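PDB 5J72: putative N-acetylmuramoyl-L-alanine amidase,autolysin cwp6 from Peptoclostridium difficile, which probably hydrolyses the amide bond between N-acetylmuramoyl groups and L-alanine in peptidoglycan, and anchors itself to the cell wall through CWB2 modules. Local coordinates for residues I3-Q8 against A20-K25; S32-F37 against E45-Y50; W73-I78 against K102-T107; D154-V159 against Y180-L185. All blocks are in the same frame, centred on the assembly; numbering follows the deposited sequence.

How the interactions relate
The four contacts come in series along the chain and illustrate how a beta-rich domain is held together and where it meets its neighbour. Interactions 1, 2 and 3 belong to the N-terminal domain, with centres 11 to 13 Å apart. Strands 30-39 and 72-82 are direct neighbours, linking interactions 2 and 3, while in interaction 1 Val-22 packs on Ile-33 and Leu-48 of interaction 2, Ala-20 on Leu-48, and Ile-5 on Leu-75 and Tyr-104 of interaction 3. Interaction 4 opens a beta-alpha-beta unit of the first CWB2 module, its centre about 15 Å from that of interaction 1. Asp-181 lies against Asn-6 and Asp-154 against Ile-5 O, so the calcium held by Asn-6 sits where the two domains meet.

Interaction 1 of 4, residues I3-Q8 against A20-K25; sequences ININLQ and ASVKFK. With CA (calcium ion), chain C.
Ile-3 to Leu-7 and Ala-20 to Phe-24 pair as antiparallel strands at the very start of the N-terminal domain, their axes 4.7 Å apart. Asn-4 with Lys-23 and Asn-6 with Ser-21 are the hydrogen-bonded pairs. Asn-6 N reaches Ser-21 O at 2.7 Å on a nearly straight path (165°), whereas the return bond from Ser-21 N meets Asn-6 O tilted from the carbonyl plane. The ladder has the two-faced alternation of an antiparallel sheet. On its buried face Ile-3 holds CG1 anti to the backbone N (chi1 179°), laying that branch over the Phe-24 ring, with CD1 3.7 Å from Phe-24 CE2. Ile-5 and Val-22 run alongside each other, and Leu-7 CD2 meets Ala-20 CB at 3.8 Å. The other face is polar. Here Asn-6 OD1 binds a calcium ion at 2.6 Å, and four waters share the metal; one of them, 2.4 Å from the calcium, also donates to Ile-5 O. A further water lies 2.9 Å from Asn-4 OD1 and also hydrogen-bonds Ser-21 O. Lys-23 leads away from the neighbouring strand to a salt bridge with Asp-55.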
loop_
_atom_site.group_PDB
_atom_site.type_symbol
_atom_site.label_atom_id
_atom_site.label_comp_id
_atom_site.label_asym_id
_atom_site.label_seq_id
_atom_site.Cartn_x
_atom_site.Cartn_y
_atom_site.Cartn_z
ATOM N N ILE A 3 30.632 -3.655 19.516
ATOM C CA ILE A 3 30.315 -2.712 18.457
ATOM C C ILE A 3 29.091 -3.181 17.730
ATOM O O ILE A 3 28.988 -4.382 17.429
ATOM C CB ILE A 3 31.524 -2.541 17.497
ATOM C CG1 ILE A 3 31.167 -1.562 16.388
ATOM C CG2 ILE A 3 31.936 -3.919 16.937
ATOM C CD1 ILE A 3 32.417 -1.033 15.663
ATOM N N ASN A 4 28.157 -2.290 17.463
ATOM C CA ASN A 4 26.970 -2.708 16.727
ATOM C C ASN A 4 26.815 -1.688 15.594
ATOM O O ASN A 4 26.878 -0.484 15.869
ATOM C CB ASN A 4 25.696 -2.665 17.616
ATOM C CG ASN A 4 24.476 -3.111 16.754
ATOM O OD1 ASN A 4 23.771 -2.262 16.131
ATOM N ND2 ASN A 4 24.209 -4.409 16.587
ATOM N N ILE A 5 26.636 -2.126 14.365
ATOM C CA ILE A 5 26.463 -1.155 13.272
ATOM C C ILE A 5 25.026 -1.350 12.698
ATOM O O ILE A 5 24.730 -2.422 12.169
ATOM C CB ILE A 5 27.512 -1.466 12.182
ATOM C CG1 ILE A 5 28.933 -1.219 12.716
ATOM C CG2 ILE A 5 27.278 -0.592 10.964
ATOM C CD1 ILE A 5 30.031 -1.721 11.672
ATOM N N ASN A 6 24.228 -0.339 12.716
ATOM C CA ASN A 6 22.844 -0.476 12.225
ATOM C C ASN A 6 22.642 0.388 10.983
ATOM O O ASN A 6 22.599 1.623 11.115
ATOM C CB ASN A 6 21.895 0.002 13.311
ATOM C CG ASN A 6 20.424 -0.209 12.874
ATOM O OD1 ASN A 6 20.091 -1.139 12.101
ATOM N ND2 ASN A 6 19.481 0.552 13.366
ATOM N N LEU A 7 22.536 -0.252 9.808
ATOM C CA LEU A 7 22.353 0.476 8.546
ATOM C C LEU A 7 20.867 0.394 8.170
ATOM O O LEU A 7 20.256 -0.675 8.274
ATOM C CB LEU A 7 23.181 -0.170 7.410
ATOM C CG LEU A 7 24.712 -0.153 7.699
ATOM C CD1 LEU A 7 25.440 -0.736 6.413
ATOM C CD2 LEU A 7 25.194 1.276 8.061
ATOM N N GLN A 8 20.308 1.504 7.746
ATOM C CA GLN A 8 18.847 1.468 7.410
ATOM C C GLN A 8 18.504 0.655 6.140
ATOM O O GLN A 8 17.539 -0.146 6.138
ATOM C CB GLN A 8 18.360 2.891 7.268
ATOM C CG GLN A 8 16.852 2.971 6.816
ATOM C CD GLN A 8 16.457 4.418 6.617
ATOM O OE1 GLN A 8 17.283 5.251 6.257
ATOM N NE2 GLN A 8 15.135 4.741 6.808
ATOM N N ALA A 20 22.445 5.710 9.499
ATOM C CA ALA A 20 23.386 4.750 10.099
ATOM C C ALA A 20 23.591 5.091 11.558
ATOM O O ALA A 20 23.695 6.270 11.934
ATOM C CB ALA A 20 24.749 4.816 9.408
ATOM N N SER A 21 23.678 4.071 12.363
ATOM C CA SER A 21 23.896 4.241 13.777
ATOM C C SER A 21 24.950 3.207 14.224
ATOM O O SER A 21 24.768 2.002 13.961
ATOM C CB SER A 21 22.553 4.020 14.489
ATOM O OG SER A 21 22.727 3.891 15.886
ATOM N N VAL A 22 26.038 3.661 14.857
ATOM C CA VAL A 22 27.065 2.798 15.401
ATOM C C VAL A 22 27.166 2.990 16.936
ATOM O O VAL A 22 27.298 4.119 17.419
ATOM C CB VAL A 22 28.419 3.067 14.747
ATOM C CG1 VAL A 22 29.483 2.180 15.368
ATOM C CG2 VAL A 22 28.320 2.773 13.242
ATOM N N LYS A 23 27.121 1.887 17.682
ATOM C CA LYS A 23 27.178 1.976 19.138
ATOM C C LYS A 23 28.370 1.210 19.619
ATOM O O LYS A 23 28.532 0.051 19.191
ATOM C CB LYS A 23 25.879 1.356 19.714
ATOM C CG LYS A 23 25.735 1.599 21.239
ATOM C CD LYS A 23 24.267 1.310 21.676
ATOM C CE LYS A 23 23.649 2.470 22.414
ATOM N NZ LYS A 23 24.477 2.859 23.582
ATOM N N PHE A 24 29.220 1.810 20.448
ATOM C CA PHE A 24 30.390 1.112 20.994
ATOM C C PHE A 24 30.176 0.863 22.499
ATOM O O PHE A 24 29.668 1.763 23.165
ATOM C CB PHE A 24 31.695 1.950 20.939
ATOM C CG PHE A 24 32.284 2.036 19.555
ATOM C CD1 PHE A 24 31.729 2.879 18.601
ATOM C CD2 PHE A 24 33.411 1.303 19.218
ATOM C CE1 PHE A 24 32.305 2.990 17.335
ATOM C CE2 PHE A 24 34.000 1.417 17.929
ATOM C CZ PHE A 24 33.436 2.263 17.008
ATOM N N LYS A 25 30.581 -0.284 22.997
ATOM C CA LYS A 25 30.491 -0.545 24.437
ATOM C C LYS A 25 31.458 0.451 25.139
ATOM O O LYS A 25 31.132 1.059 26.159
ATOM C CB LYS A 25 30.928 -1.987 24.738
ATOM C CG LYS A 25 31.044 -2.202 26.275
ATOM C CD LYS A 25 29.846 -2.924 26.812
ATOM C CE LYS A 25 30.005 -3.126 28.300
HETATM CA CA CA C . 19.832 -3.675 12.810
HETATM O O HOH W 1 23.782 0.634 16.462
HETATM O O HOH W 2 22.083 -3.516 13.631
HETATM O O HOH W 3 20.357 -4.289 10.629
HETATM O O HOH W 4 20.170 -5.622 13.520
HETATM O O HOH W 5 17.695 -3.711 11.959
#

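Interaction 2 of 4, residues S32-F37 against E45-Y50; sequences SITLNF and EATLNY
Ser-32 to Phe-37 and Glu-45 to Tyr-50 are the two arms of a beta hairpin in the N-terminal domain, antiparallel, their N-to-C directions at 158°. Backbone bonds come first. Ile-33 pairs with Leu-48 and Leu-35 with Ala-46, each through two hydrogen bonds; the shortest, from Leu-48 N to Ile-33 O, is 2.8 Å long. Between them the CA of Thr-34 faces Ala-46 O and that of Thr-47 faces Ile-33 O in CA-H...O contacts.

The polar side chains share one face. Thr-34 OG1 and Thr-47 OG1 are hydrogen-bonded at 3.2 Å, either being able to donate, and Asn-81 gives Thr-34 OG1 a further partner. Both threonines place OG1 anti to the carbonyl carbon (chi1 -60° in Thr-34), which brings the hydroxyls together and sends the methyls apart, Thr-47 CG2 coming 3.9 Å from Ser-32 CB. Asn-49 ND2 also approaches Ser-32 CB, at 3.5 Å.

Apolar contacts occupy the opposite, buried face. The side chains of Leu-35 and Leu-48 cross at about a right angle, with CD1 of Leu-35 3.8 Å from CD1 of Leu-48, and Ile-33 CG1 rests 4.0 Å from Leu-48 CB. Leu-48 and Ile-33 continue onto Val-22 of strand 16-24. Polar chemistry on one side and branched aliphatic groups on the other thus make the hairpin amphipathic, with its leucines and isoleucine turned to the core.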
loop_
_atom_site.group_PDB
_atom_site.type_symbol
_atom_site.label_atom_id
_atom_site.label_comp_id
_atom_site.label_asym_id
_atom_site.label_seq_id
_atom_site.Cartn_x
_atom_site.Cartn_y
_atom_site.Cartn_z
ATOM N N SER A 32 32.827 12.218 16.923
ATOM C CA SER A 32 32.320 11.614 15.682
ATOM C C SER A 32 33.223 10.492 15.260
ATOM O O SER A 32 34.349 10.379 15.780
ATOM C CB SER A 32 32.284 12.644 14.549
ATOM O OG SER A 32 33.611 12.984 14.161
ATOM N N ILE A 33 32.734 9.659 14.344
ATOM C CA ILE A 33 33.515 8.580 13.707
ATOM C C ILE A 33 33.229 8.669 12.223
ATOM O O ILE A 33 32.211 9.223 11.824
ATOM C CB ILE A 33 33.161 7.172 14.189
ATOM C CG1 ILE A 33 31.672 6.868 13.847
ATOM C CG2 ILE A 33 33.430 7.078 15.742
ATOM C CD1 ILE A 33 31.323 5.439 14.327
ATOM N N THR A 34 34.120 8.113 11.397
ATOM C CA THR A 34 33.957 8.115 9.965
ATOM C C THR A 34 34.024 6.690 9.464
ATOM O O THR A 34 34.971 5.977 9.753
ATOM C CB THR A 34 35.049 8.939 9.307
ATOM O OG1 THR A 34 34.936 10.257 9.802
ATOM C CG2 THR A 34 34.874 9.016 7.768
ATOM N N LEU A 35 33.001 6.280 8.722
ATOM C CA LEU A 35 32.959 4.921 8.152
ATOM C C LEU A 35 33.489 5.070 6.744
ATOM O O LEU A 35 33.064 6.032 6.037
ATOM C CB LEU A 35 31.515 4.473 8.097
ATOM C CG LEU A 35 31.054 3.732 9.408
ATOM C CD1 LEU A 35 31.177 4.661 10.643
ATOM C CD2 LEU A 35 29.592 3.258 9.156
ATOM N N ASN A 36 34.385 4.163 6.325
ATOM C CA ASN A 36 34.888 4.218 4.955
ATOM C C ASN A 36 34.438 2.941 4.279
ATOM O O ASN A 36 34.595 1.853 4.814
ATOM C CB ASN A 36 36.428 4.341 4.948
ATOM C CG ASN A 36 36.949 4.329 3.545
ATOM O OD1 ASN A 36 37.159 3.217 2.985
ATOM N ND2 ASN A 36 37.072 5.501 2.848
ATOM N N PHE A 37 33.836 3.087 3.077
ATOM C CA PHE A 37 33.426 1.912 2.286
ATOM C C PHE A 37 34.140 1.982 0.949
ATOM O O PHE A 37 34.567 3.073 0.550
ATOM C CB PHE A 37 31.911 2.027 1.938
ATOM C CG PHE A 37 31.012 2.182 3.157
ATOM C CD1 PHE A 37 30.692 3.436 3.648
ATOM C CD2 PHE A 37 30.493 1.088 3.791
ATOM C CE1 PHE A 37 29.846 3.583 4.757
ATOM C CE2 PHE A 37 29.641 1.229 4.915
ATOM C CZ PHE A 37 29.337 2.477 5.371
ATOM N N GLU A 45 32.347 7.726 1.970
ATOM C CA GLU A 45 32.481 7.811 3.420
ATOM C C GLU A 45 31.271 8.519 4.033
ATOM O O GLU A 45 30.491 9.173 3.335
ATOM C CB GLU A 45 33.778 8.508 3.829
ATOM C CG GLU A 45 33.842 9.990 3.543
ATOM C CD GLU A 45 35.059 10.611 4.202
ATOM O OE1 GLU A 45 34.917 11.621 4.930
ATOM O OE2 GLU A 45 36.164 10.074 3.986
ATOM N N ALA A 46 31.088 8.311 5.350
ATOM C CA ALA A 46 29.990 8.966 6.075
ATOM C C ALA A 46 30.494 9.291 7.462
ATOM O O ALA A 46 31.168 8.447 8.097
ATOM C CB ALA A 46 28.793 8.047 6.182
ATOM N N THR A 47 30.196 10.501 7.954
ATOM C CA THR A 47 30.636 10.865 9.307
ATOM C C THR A 47 29.423 10.801 10.222
ATOM O O THR A 47 28.384 11.352 9.888
ATOM C CB THR A 47 31.310 12.244 9.274
ATOM O OG1 THR A 47 32.558 12.006 8.625
ATOM C CG2 THR A 47 31.616 12.804 10.685
ATOM N N LEU A 48 29.549 10.088 11.360
ATOM C CA LEU A 48 28.429 9.912 12.299
ATOM C C LEU A 48 28.788 10.649 13.572
ATOM O O LEU A 48 29.888 10.453 14.103
ATOM C CB LEU A 48 28.247 8.383 12.556
ATOM C CG LEU A 48 28.200 7.519 11.273
ATOM C CD1 LEU A 48 27.866 6.137 11.717
ATOM C CD2 LEU A 48 27.129 8.054 10.249
ATOM N N ASN A 49 27.884 11.498 14.066
ATOM C CA ASN A 49 28.140 12.306 15.267
ATOM C C ASN A 49 27.549 11.707 16.515
ATOM O O ASN A 49 26.443 11.200 16.480
ATOM C CB ASN A 49 27.512 13.648 15.046
ATOM C CG ASN A 49 28.238 14.349 13.921
ATOM O OD1 ASN A 49 27.650 14.566 12.869
ATOM N ND2 ASN A 49 29.503 14.703 14.068
ATOM N N TYR A 50 28.283 11.806 17.622
ATOM C CA TYR A 50 27.853 11.255 18.885
ATOM C C TYR A 50 26.561 11.910 19.402
ATOM O O TYR A 50 26.456 13.140 19.447
ATOM C CB TYR A 50 28.973 11.430 19.895
ATOM C CG TYR A 50 28.696 10.650 21.162
ATOM C CD1 TYR A 50 28.698 9.260 21.164
ATOM C CD2 TYR A 50 28.434 11.309 22.364
ATOM C CE1 TYR A 50 28.450 8.539 22.336
ATOM C CE2 TYR A 50 28.200 10.600 23.541
ATOM C CZ TYR A 50 28.207 9.225 23.526
ATOM O OH TYR A 50 27.951 8.574 24.699
#

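Interaction 3 of 4, residues W73-I78 against K102-T107; sequences WELQSI and KDYDVT
Trp-73 and Val-106 form an antiparallel hydrogen-bonded pair, Trp-73 N to Val-106 O at 2.8 Å and Val-106 N to Trp-73 O at 3.1 Å, where strand 106-113 begins alongside strand 72-82. Just before that strand the chain makes a 3-10 turn through Lys-102 to Tyr-104, and beside the pair a water donates to both Trp-73 O and Tyr-104 O, at 2.7 Å each.

Of the side chains, Glu-74, Lys-102 and Asp-105 form a salt-bridge network. Lys-102 bends at chi2 and chi3 (-99° and 135°), curling NZ back between the two acids. Its bond to Asp-105 OD2 is short, 2.6 Å, and comes on the syn side of the carboxylate, somewhat out of its plane; the bond to Glu-74 OE2 is weak at 3.1 Å. The two carboxylates lie side by side, their planes 27° apart. Asp-105 OD1 also accepts from two waters, one of which takes the N-H of Leu-75 at 2.9 Å. On the buried side Leu-75 CD2 approaches Tyr-104 CD1 at 4.3 Å, and this ring continues against Ile-5 and Asp-154.

Asp-103, a calcium ligand in a known structure of this protein, lies in the same turn. One ammonium group set between two nearby carboxylates probably offsets their mutual repulsion and ties the turn to the strand.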
loop_
_atom_site.group_PDB
_atom_site.type_symbol
_atom_site.label_atom_id
_atom_site.label_comp_id
_atom_site.label_asym_id
_atom_site.label_seq_id
_atom_site.Cartn_x
_atom_site.Cartn_y
_atom_site.Cartn_z
ATOM N N TRP A 73 28.901 -1.813 -2.038
ATOM C CA TRP A 73 29.726 -1.028 -1.155
ATOM C C TRP A 73 30.119 -1.904 0.022
ATOM O O TRP A 73 29.231 -2.436 0.692
ATOM C CB TRP A 73 28.919 0.178 -0.636
ATOM C CG TRP A 73 28.609 1.136 -1.690
ATOM C CD1 TRP A 73 27.397 1.341 -2.300
ATOM C CD2 TRP A 73 29.550 2.008 -2.356
ATOM N NE1 TRP A 73 27.546 2.261 -3.332
ATOM C CE2 TRP A 73 28.856 2.691 -3.376
ATOM C CE3 TRP A 73 30.924 2.285 -2.165
ATOM C CZ2 TRP A 73 29.486 3.630 -4.212
ATOM C CZ3 TRP A 73 31.552 3.226 -2.994
ATOM C CH2 TRP A 73 30.839 3.879 -4.002
ATOM N N GLU A 74 31.421 -2.041 0.289
ATOM C CA GLU A 74 31.918 -2.924 1.370
ATOM C C GLU A 74 32.599 -2.088 2.408
ATOM O O GLU A 74 33.430 -1.233 2.083
ATOM C CB GLU A 74 32.941 -3.923 0.781
ATOM C CG GLU A 74 32.214 -4.821 -0.230
ATOM C CD GLU A 74 33.091 -5.961 -0.806
ATOM O OE1 GLU A 74 34.079 -6.306 -0.218
ATOM O OE2 GLU A 74 32.749 -6.483 -1.863
ATOM N N LEU A 75 32.253 -2.301 3.664
ATOM C CA LEU A 75 32.838 -1.492 4.744
ATOM C C LEU A 75 34.326 -1.835 4.930
ATOM O O LEU A 75 34.669 -3.013 5.046
ATOM C CB LEU A 75 32.087 -1.847 6.085
ATOM C CG LEU A 75 32.640 -1.076 7.311
ATOM C CD1 LEU A 75 32.507 0.432 7.239
ATOM C CD2 LEU A 75 31.881 -1.647 8.566
ATOM N N GLN A 76 35.215 -0.823 4.940
ATOM C CA GLN A 76 36.677 -1.053 5.112
ATOM C C GLN A 76 37.196 -0.695 6.490
ATOM O O GLN A 76 38.093 -1.373 6.985
ATOM C CB GLN A 76 37.438 -0.170 4.151
ATOM C CG GLN A 76 36.883 -0.304 2.707
ATOM C CD GLN A 76 37.176 -1.642 2.170
ATOM O OE1 GLN A 76 38.334 -2.031 2.061
ATOM N NE2 GLN A 76 36.174 -2.398 1.769
ATOM N N SER A 77 36.663 0.325 7.099
ATOM C CA SER A 77 37.243 0.774 8.339
ATOM C C SER A 77 36.407 1.809 9.023
ATOM O O SER A 77 35.491 2.399 8.443
ATOM C CB SER A 77 38.630 1.406 8.048
ATOM O OG SER A 77 38.488 2.570 7.235
ATOM N N ILE A 78 36.728 2.046 10.303
ATOM C CA ILE A 78 36.090 3.118 11.054
ATOM C C ILE A 78 37.182 3.945 11.663
ATOM O O ILE A 78 38.076 3.382 12.316
ATOM C CB ILE A 78 35.197 2.529 12.198
ATOM C CG1 ILE A 78 34.034 1.761 11.591
ATOM C CG2 ILE A 78 34.702 3.699 13.078
ATOM C CD1 ILE A 78 33.123 1.035 12.662
ATOM N N LYS A 102 30.771 -8.712 5.661
ATOM C CA LYS A 102 29.835 -8.856 4.602
ATOM C C LYS A 102 28.398 -8.588 5.069
ATOM O O LYS A 102 27.526 -8.309 4.224
ATOM C CB LYS A 102 29.880 -10.263 3.991
ATOM C CG LYS A 102 31.072 -10.429 2.992
ATOM C CD LYS A 102 30.660 -10.261 1.471
ATOM C CE LYS A 102 31.647 -9.376 0.682
ATOM N NZ LYS A 102 31.057 -8.727 -0.578
ATOM N N ASP A 103 28.144 -8.686 6.370
ATOM C CA ASP A 103 26.778 -8.391 6.820
ATOM C C ASP A 103 26.393 -6.918 6.532
ATOM O O ASP A 103 25.188 -6.581 6.598
ATOM C CB ASP A 103 26.684 -8.514 8.347
ATOM C CG ASP A 103 26.868 -9.917 8.859
ATOM O OD1 ASP A 103 27.039 -10.072 10.066
ATOM O OD2 ASP A 103 26.848 -10.864 8.041
ATOM N N TYR A 104 27.369 -6.040 6.264
ATOM C CA TYR A 104 27.040 -4.628 6.019
ATOM C C TYR A 104 27.104 -4.244 4.522
ATOM O O TYR A 104 26.960 -3.075 4.212
ATOM C CB TYR A 104 27.988 -3.697 6.820
ATOM C CG TYR A 104 27.983 -4.138 8.256
ATOM C CD1 TYR A 104 29.046 -4.877 8.780
ATOM C CD2 TYR A 104 26.850 -3.949 9.065
ATOM C CE1 TYR A 104 28.984 -5.435 10.051
ATOM C CE2 TYR A 104 26.776 -4.521 10.350
ATOM C CZ TYR A 104 27.848 -5.270 10.821
ATOM O OH TYR A 104 27.791 -5.954 12.009
ATOM N N ASP A 105 27.297 -5.199 3.623
ATOM C CA ASP A 105 27.391 -4.838 2.178
ATOM C C ASP A 105 26.106 -4.195 1.689
ATOM O O ASP A 105 25.015 -4.691 2.020
ATOM C CB ASP A 105 27.547 -6.126 1.383
ATOM C CG ASP A 105 28.940 -6.717 1.442
ATOM O OD1 ASP A 105 29.822 -6.121 2.080
ATOM O OD2 ASP A 105 29.136 -7.765 0.862
ATOM N N VAL A 106 26.199 -3.142 0.903
ATOM C CA VAL A 106 25.008 -2.448 0.406
ATOM C C VAL A 106 25.058 -2.461 -1.090
ATOM O O VAL A 106 26.110 -2.073 -1.642
ATOM C CB VAL A 106 25.000 -1.001 0.980
ATOM C CG1 VAL A 106 23.929 -0.167 0.275
ATOM C CG2 VAL A 106 24.751 -1.062 2.502
ATOM N N THR A 107 23.987 -2.956 -1.755
ATOM C CA THR A 107 23.982 -3.042 -3.207
ATOM C C THR A 107 23.344 -1.798 -3.811
ATOM O O THR A 107 22.215 -1.403 -3.437
ATOM C CB THR A 107 23.218 -4.318 -3.628
ATOM O OG1 THR A 107 23.852 -5.426 -3.012
ATOM C CG2 THR A 107 23.233 -4.507 -5.135
HETATM O O HOH W 6 28.215 -1.130 2.878
HETATM O O HOH W 7 32.408 -7.049 2.726
HETATM O O HOH W 8 30.361 -4.443 4.057
#

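Interaction 4 of 4, residues D154-V159 against Y180-L185; sequences DGSSKV and YDAPIL
With CG anti to the carbonyl carbon (chi1 -67°) and the chain extended through chi2 (176°), Lys-158 carries CD over the ring of Tyr-180; the bend at chi4 then turns only NZ. CD sits over one ring face, 3.7 Å from the centroid, in a CH-pi contact displaced toward the rim near CG, and CE follows toward CD1 and CE1; the two side chains meet at about a right angle. The Tyr-180 hydroxyl is held by Glu-251.

Ser-156 swings OG anti to its own N (chi1 -171°), and OG donates to Lys-158 O at 2.7 Å, in the carbonyl plane. The same carbonyl O is 3.3 Å from Ala-182 CB, while Pro-183 CD lies 3.6 Å from Ser-156 OG. A water joins the segments, donating to Ser-156 OG and Tyr-180 O and accepting from Lys-158 N.

These contacts belong to a beta-alpha-beta unit of the first CWB2 module: helix 174-180 ends in a Schellman motif at Asp-181, and the chain then enters strand 184-187 parallel to strand 158-163. Val-159 CG1 packs on Leu-185 CG at 3.8 Å. With its direct contacts largely apolar, the junction is joined in polar terms through the one water, set between the end of helix 174-180 and the start of strand 158-163.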
loop_
_atom_site.group_PDB
_atom_site.type_symbol
_atom_site.label_atom_id
_atom_site.label_comp_id
_atom_site.label_asym_id
_atom_site.label_seq_id
_atom_site.Cartn_x
_atom_site.Cartn_y
_atom_site.Cartn_z
ATOM N N ASP A 154 22.779 -8.757 10.044
ATOM C CA ASP A 154 23.751 -8.873 11.126
ATOM C C ASP A 154 23.115 -9.395 12.411
ATOM O O ASP A 154 23.768 -9.364 13.472
ATOM C CB ASP A 154 24.384 -7.482 11.416
ATOM C CG ASP A 154 23.353 -6.407 11.722
ATOM O OD1 ASP A 154 23.666 -5.497 12.478
ATOM O OD2 ASP A 154 22.230 -6.497 11.211
ATOM N N GLY A 155 21.868 -9.810 12.354
ATOM C CA GLY A 155 21.249 -10.416 13.540
ATOM C C GLY A 155 20.235 -9.511 14.214
ATOM O O GLY A 155 20.032 -8.368 13.811
ATOM N N SER A 156 19.593 -10.014 15.280
ATOM C CA SER A 156 18.610 -9.184 15.996
ATOM C C SER A 156 18.522 -9.680 17.435
ATOM O O SER A 156 18.390 -10.907 17.611
ATOM C CB SER A 156 17.225 -9.334 15.356
ATOM O OG SER A 156 16.391 -8.342 15.958
ATOM N N SER A 157 18.536 -8.784 18.445
ATOM C CA SER A 157 18.466 -9.351 19.812
ATOM C C SER A 157 17.045 -9.791 20.151
ATOM O O SER A 157 16.861 -10.611 21.036
ATOM C CB SER A 157 19.005 -8.350 20.835
ATOM O OG SER A 157 18.154 -7.225 20.806
ATOM N N LYS A 158 16.044 -9.264 19.453
ATOM C CA LYS A 158 14.651 -9.671 19.668
ATOM C C LYS A 158 14.036 -10.160 18.355
ATOM O O LYS A 158 14.434 -9.695 17.264
ATOM C CB LYS A 158 13.783 -8.503 20.137
ATOM C CG LYS A 158 14.159 -7.996 21.544
ATOM C CD LYS A 158 13.288 -6.732 21.910
ATOM C CE LYS A 158 13.085 -6.570 23.400
ATOM N NZ LYS A 158 14.327 -6.187 24.028
ATOM N N VAL A 159 13.113 -11.091 18.445
ATOM C CA VAL A 159 12.341 -11.585 17.314
ATOM C C VAL A 159 10.902 -11.653 17.790
ATOM O O VAL A 159 10.650 -12.183 18.884
ATOM C CB VAL A 159 12.765 -12.999 16.795
ATOM C CG1 VAL A 159 11.856 -13.448 15.624
ATOM C CG2 VAL A 159 14.247 -12.979 16.331
ATOM N N TYR A 180 10.974 -2.365 18.731
ATOM C CA TYR A 180 12.121 -3.209 19.084
ATOM C C TYR A 180 13.195 -3.236 17.961
ATOM O O TYR A 180 14.313 -3.704 18.202
ATOM C CB TYR A 180 11.695 -4.671 19.176
ATOM C CG TYR A 180 10.710 -5.054 20.261
ATOM C CD1 TYR A 180 10.697 -4.397 21.485
ATOM C CD2 TYR A 180 9.831 -6.103 20.076
ATOM C CE1 TYR A 180 9.821 -4.786 22.503
ATOM C CE2 TYR A 180 8.959 -6.510 21.087
ATOM C CZ TYR A 180 8.968 -5.847 22.290
ATOM O OH TYR A 180 8.114 -6.317 23.242
ATOM N N ASP A 181 12.827 -2.813 16.760
ATOM C CA ASP A 181 13.680 -2.913 15.543
ATOM C C ASP A 181 13.969 -4.421 15.380
ATOM O O ASP A 181 15.099 -4.886 15.388
ATOM C CB ASP A 181 14.968 -2.057 15.668
ATOM C CG ASP A 181 15.788 -2.017 14.364
ATOM O OD1 ASP A 181 15.229 -2.397 13.276
ATOM O OD2 ASP A 181 16.971 -1.622 14.428
ATOM N N ALA A 182 12.886 -5.186 15.244
ATOM C CA ALA A 182 12.943 -6.632 15.147
ATOM C C ALA A 182 12.089 -7.162 14.012
ATOM O O ALA A 182 11.102 -6.539 13.656
ATOM C CB ALA A 182 12.359 -7.218 16.434
ATOM N N PRO A 183 12.465 -8.296 13.447
ATOM C CA PRO A 183 11.647 -8.871 12.406
ATOM C C PRO A 183 10.508 -9.727 13.052
ATOM O O PRO A 183 10.590 -10.102 14.249
ATOM C CB PRO A 183 12.607 -9.811 11.668
ATOM C CG PRO A 183 13.533 -10.313 12.787
ATOM C CD PRO A 183 13.727 -9.048 13.678
ATOM N N ILE A 184 9.503 -10.042 12.258
ATOM C CA ILE A 184 8.449 -10.917 12.707
ATOM C C ILE A 184 8.685 -12.244 11.941
ATOM O O ILE A 184 8.785 -12.257 10.701
ATOM C CB ILE A 184 7.077 -10.349 12.330
ATOM C CG1 ILE A 184 6.766 -9.135 13.229
ATOM C CG2 ILE A 184 6.029 -11.518 12.385
ATOM C CD1 ILE A 184 5.514 -8.272 12.804
ATOM N N LEU A 185 8.815 -13.346 12.672
ATOM C CA LEU A 185 8.913 -14.648 12.005
ATOM C C LEU A 185 7.609 -15.429 12.382
ATOM O O LEU A 185 6.906 -15.037 13.304
ATOM C CB LEU A 185 10.134 -15.517 12.473
ATOM C CG LEU A 185 11.479 -14.887 12.075
ATOM C CD1 LEU A 185 12.643 -15.756 12.639
ATOM C CD2 LEU A 185 11.601 -14.681 10.527
HETATM O O HOH W 9 15.882 -6.302 18.374
#